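Local coordinates for conserved hypothetical protein VT76 (Thermotoga maritima, PDB 1RCU), which is of unknown function but belongs to the SLOG group of Rossmann-like proteins, which suggests that it may bind a nucleotide-like ligand, at residues 106-109 against 110-113; 36-39 against 40-44. One frame throughout, in Å; residues are numbered along the deposited sequence.

The two contacts lie in loop-to-helix passages that follow parallel strands of the seven-stranded sheet. Contact 2 comes first along the chain, in the loop that leaves strand 25-30 and enters helix 44-56. Contact 1 comes later, where the chain leaves strand 100-103, outermost in the sheet of this chain, and begins helix 108-116, on its way back to strand 121-125 beside the first strand. The centres of contact 1 and contact 2 are about 24 Å apart. Their nearest atoms are about 14 Å apart, so they do not touch. Contact 1 is largely buried and meets two other subunits of the four-chain assembly, whereas contact 2 touches no other chain of it and remains a partly buried loop.

Contact 1. Residues 106-109 against 110-113; sequences LDFQ and MRSF
The guanidinium of Arg111 turns back along the helix to take hold of the carbonyl oxygen of Phe108. CG stands anti to the backbone N (chi1 175°) and the chain then bends twice, which brings the group side-on to its target: NE lies 3.2 Å from Phe108 O and NH2 of the same arginine 3.1 Å from it. The NE bond uses a lone pair in the carbonyl plane, whereas NH2 comes in tilted from that plane; Ser112 N is a third donor to the same oxygen. Arg111 NH2 also lies in the plane of the Phe108 ring, at its edge, 3.4 Å from CD1, and the ring and guanidinium planes are 72° apart: the charge is beside the ring and not over its face. An alanine here is likely to strip Phe108 O of both its guanidinium donors and leave the ring edge without its polar neighbour.

Asp107 suits the position before the helix because a short carboxylate can fold over the first turn. Its OD1 takes the amide of Met110, Met110 N to Asp107 OD1 being 3.1 Å in an almost straight bond (175°). OD2 instead forms a salt bridge with Arg117 of the second subunit, while the selenomethionine methyl of Met110, CE, is modelled tightly against it, at a separation whose exact length is doubtful. Nearer the backbone, Met110 CB meets Leu106 CG at 4.1 Å, the two side chains crossing at about a right angle. This apolar pair is buried: Met110 packs on Met110 of the second subunit and on Leu106 of the third. Asp107 O completes the first turn by accepting from Arg111 N at 3.0 Å. The whole is a classic helix N-cap, here starting helix 108-116 of a Rossmann-like fold at a subunit interface.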
# COMPACT_ATOMS: atom_id res chain seq x y z
N LEU A 106 1.99 -2.55 -6.70
CA LEU A 106 0.67 -2.59 -6.08
C LEU A 106 -0.32 -3.29 -7.01
O LEU A 106 -0.14 -3.29 -8.23
CB LEU A 106 0.17 -1.17 -5.78
CG LEU A 106 0.49 -0.42 -4.48
CD1 LEU A 106 1.54 -1.15 -3.65
CD2 LEU A 106 0.93 1.01 -4.83
N ASP A 107 -1.36 -3.89 -6.44
CA ASP A 107 -2.37 -4.53 -7.28
C ASP A 107 -3.18 -3.45 -7.99
O ASP A 107 -3.04 -2.26 -7.71
CB ASP A 107 -3.30 -5.43 -6.46
CG ASP A 107 -4.01 -4.69 -5.33
OD1 ASP A 107 -4.61 -3.62 -5.58
OD2 ASP A 107 -3.99 -5.19 -4.19
N PHE A 108 -4.05 -3.87 -8.89
CA PHE A 108 -4.89 -2.97 -9.68
C PHE A 108 -5.61 -1.83 -8.98
O PHE A 108 -5.50 -0.67 -9.40
CB PHE A 108 -5.90 -3.80 -10.48
CG PHE A 108 -5.28 -4.52 -11.64
CD1 PHE A 108 -4.97 -3.83 -12.81
CD2 PHE A 108 -4.92 -5.87 -11.54
CE1 PHE A 108 -4.32 -4.46 -13.86
CE2 PHE A 108 -4.27 -6.51 -12.58
CZ PHE A 108 -3.96 -5.80 -13.74
N GLN A 109 -6.36 -2.15 -7.93
CA GLN A 109 -7.13 -1.16 -7.19
C GLN A 109 -6.30 -0.13 -6.43
O GLN A 109 -6.55 1.07 -6.52
CB GLN A 109 -8.10 -1.88 -6.25
CG GLN A 109 -9.36 -2.38 -6.95
CD GLN A 109 -9.06 -3.34 -8.09
OE1 GLN A 109 -8.59 -4.46 -7.87
NE2 GLN A 109 -9.34 -2.90 -9.32
N MSE A 110 -5.30 -0.58 -5.69
CA MSE A 110 -4.46 0.35 -4.96
C MSE A 110 -3.64 1.22 -5.91
O MSE A 110 -3.42 2.40 -5.65
CB MSE A 110 -3.58 -0.42 -3.98
CG MSE A 110 -4.42 -1.04 -2.88
SE MSE A 110 -3.44 -1.96 -1.52
CE MSE A 110 -2.45 -3.17 -2.66
N ARG A 111 -3.20 0.63 -7.02
CA ARG A 111 -2.45 1.37 -8.04
C ARG A 111 -3.34 2.53 -8.50
O ARG A 111 -2.87 3.64 -8.75
CB ARG A 111 -2.15 0.43 -9.22
CG ARG A 111 -1.47 1.06 -10.43
CD ARG A 111 -2.44 1.54 -11.53
NE ARG A 111 -3.66 0.77 -11.54
CZ ARG A 111 -4.18 0.17 -12.61
NH1 ARG A 111 -3.56 0.25 -13.78
NH2 ARG A 111 -5.32 -0.49 -12.50
N SER A 112 -4.64 2.24 -8.60
CA SER A 112 -5.63 3.23 -9.02
C SER A 112 -5.70 4.39 -8.04
O SER A 112 -5.87 5.55 -8.43
CB SER A 112 -7.02 2.58 -9.12
OG SER A 112 -7.11 1.74 -10.25
N PHE A 113 -5.60 4.09 -6.75
CA PHE A 113 -5.66 5.16 -5.78
C PHE A 113 -4.44 6.04 -5.77
O PHE A 113 -4.54 7.21 -5.43
CB PHE A 113 -6.02 4.60 -4.41
CG PHE A 113 -7.48 4.30 -4.29
CD1 PHE A 113 -8.41 5.33 -4.19
CD2 PHE A 113 -7.93 3.00 -4.44
CE1 PHE A 113 -9.77 5.08 -4.25
CE2 PHE A 113 -9.29 2.73 -4.51
CZ PHE A 113 -10.21 3.77 -4.41

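Contact 2. Residues 36-39 against 40-44; sequences NKSP and VSELR
Ser38 and Glu42 meet because each torsion folds its polar end back toward the other. Ser38 OG stands beside its own backbone N, anti to the carbonyl carbon (chi1 -65°), and the glutamate chain, which leaves its backbone in the same sense, bends at its second torsion (chi2 67°) and so carries the carboxylate back over the turn. The hydroxyl sits in front of both carboxylate oxygens, with Ser38 OG 2.9 Å from Glu42 OE1 and 3.0 Å from Glu42 OE2. Both bonds are weak, and which oxygen takes the hydroxyl proton is not settled. A small hydroxyl paired with a flexible, charged chain suits this solvent-facing side.

The firmer link is made by the backbone. Ser41 N donates to Lys37 O at 2.9 Å, arriving from above the carbonyl plane (51° out of it) and not on a lone pair. Two carbons also come close to this oxygen, Val40 CG1 at 3.2 Å and Ser41 CB at 3.5 Å from Lys37 O. The cis peptide before Pro39 gives the chain a sharp change of direction within this turn, a geometry that proline tolerates better than other residues. Beyond it, the carbonyl of Pro39 faces the leucine side chain, with Pro39 O 3.4 Å from Leu43 CD1, while the backbone winds up in two further bonds: Leu43 N to Val40 O and Arg44 N to Ser41 O, both 3.1 Å.

Leu43 then occupies the N-cap position of helix 44-56. The turn therefore finishes the loop that follows strand 25-30 and delivers the chain into that helix; Val40 and Arg44 rest on Leu72 of helix 68-79, and Pro39 and Leu43 lean on Tyr31, just past the end of the strand.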
# COMPACT_ATOMS: atom_id res chain seq x y z
N ASN A 36 -7.38 -3.42 -30.47
CA ASN A 36 -7.95 -3.79 -31.78
C ASN A 36 -9.31 -4.50 -31.76
O ASN A 36 -9.84 -4.84 -32.82
CB ASN A 36 -6.92 -4.67 -32.51
CG ASN A 36 -5.98 -5.39 -31.54
OD1 ASN A 36 -6.42 -5.96 -30.53
ND2 ASN A 36 -4.69 -5.38 -31.86
N LYS A 37 -9.87 -4.72 -30.58
CA LYS A 37 -11.15 -5.42 -30.48
C LYS A 37 -12.17 -4.69 -29.61
O LYS A 37 -11.82 -3.75 -28.91
CB LYS A 37 -10.88 -6.84 -29.98
CG LYS A 37 -9.86 -7.53 -30.88
CD LYS A 37 -9.54 -8.98 -30.53
CE LYS A 37 -8.45 -9.50 -31.48
NZ LYS A 37 -8.30 -10.99 -31.46
N SER A 38 -13.42 -5.13 -29.66
CA SER A 38 -14.47 -4.50 -28.86
C SER A 38 -14.20 -4.72 -27.38
O SER A 38 -13.55 -5.69 -27.00
CB SER A 38 -15.83 -5.10 -29.22
OG SER A 38 -16.19 -4.79 -30.55
N PRO A 39 -14.69 -3.81 -26.51
CA PRO A 39 -15.48 -2.61 -26.83
C PRO A 39 -14.58 -1.38 -27.02
O PRO A 39 -15.07 -0.27 -27.26
CB PRO A 39 -16.36 -2.47 -25.61
CG PRO A 39 -15.39 -2.78 -24.52
CD PRO A 39 -14.65 -4.02 -25.05
N VAL A 40 -13.27 -1.58 -26.91
CA VAL A 40 -12.33 -0.47 -27.04
C VAL A 40 -12.04 -0.01 -28.48
O VAL A 40 -11.73 1.16 -28.70
CB VAL A 40 -11.01 -0.80 -26.27
CG1 VAL A 40 -10.76 -2.27 -26.31
CG2 VAL A 40 -9.84 -0.04 -26.86
N SER A 41 -12.18 -0.90 -29.46
CA SER A 41 -11.91 -0.51 -30.84
C SER A 41 -12.90 0.55 -31.33
O SER A 41 -12.52 1.49 -32.04
CB SER A 41 -11.93 -1.73 -31.78
OG SER A 41 -13.26 -2.17 -32.06
N GLU A 42 -14.16 0.42 -30.94
CA GLU A 42 -15.20 1.37 -31.33
C GLU A 42 -14.90 2.75 -30.79
O GLU A 42 -15.43 3.73 -31.27
CB GLU A 42 -16.57 0.93 -30.78
CG GLU A 42 -17.23 -0.27 -31.44
CD GLU A 42 -16.49 -1.58 -31.20
OE1 GLU A 42 -16.14 -1.89 -30.04
OE2 GLU A 42 -16.28 -2.32 -32.19
N LEU A 43 -14.06 2.82 -29.76
CA LEU A 43 -13.74 4.08 -29.12
C LEU A 43 -12.39 4.68 -29.53
O LEU A 43 -11.85 5.55 -28.85
CB LEU A 43 -13.80 3.90 -27.60
CG LEU A 43 -15.17 3.75 -26.92
CD1 LEU A 43 -16.12 2.93 -27.76
CD2 LEU A 43 -14.97 3.11 -25.55
N ARG A 44 -11.87 4.23 -30.67
CA ARG A 44 -10.58 4.69 -31.15
C ARG A 44 -10.49 6.19 -31.43
O ARG A 44 -9.64 6.88 -30.88
CB ARG A 44 -10.19 3.92 -32.40
CG ARG A 44 -8.73 4.08 -32.76
CD ARG A 44 -8.40 3.40 -34.06
NE ARG A 44 -7.07 2.80 -34.00
CZ ARG A 44 -6.78 1.68 -33.32
NH1 ARG A 44 -7.73 1.03 -32.65
NH2 ARG A 44 -5.53 1.22 -33.31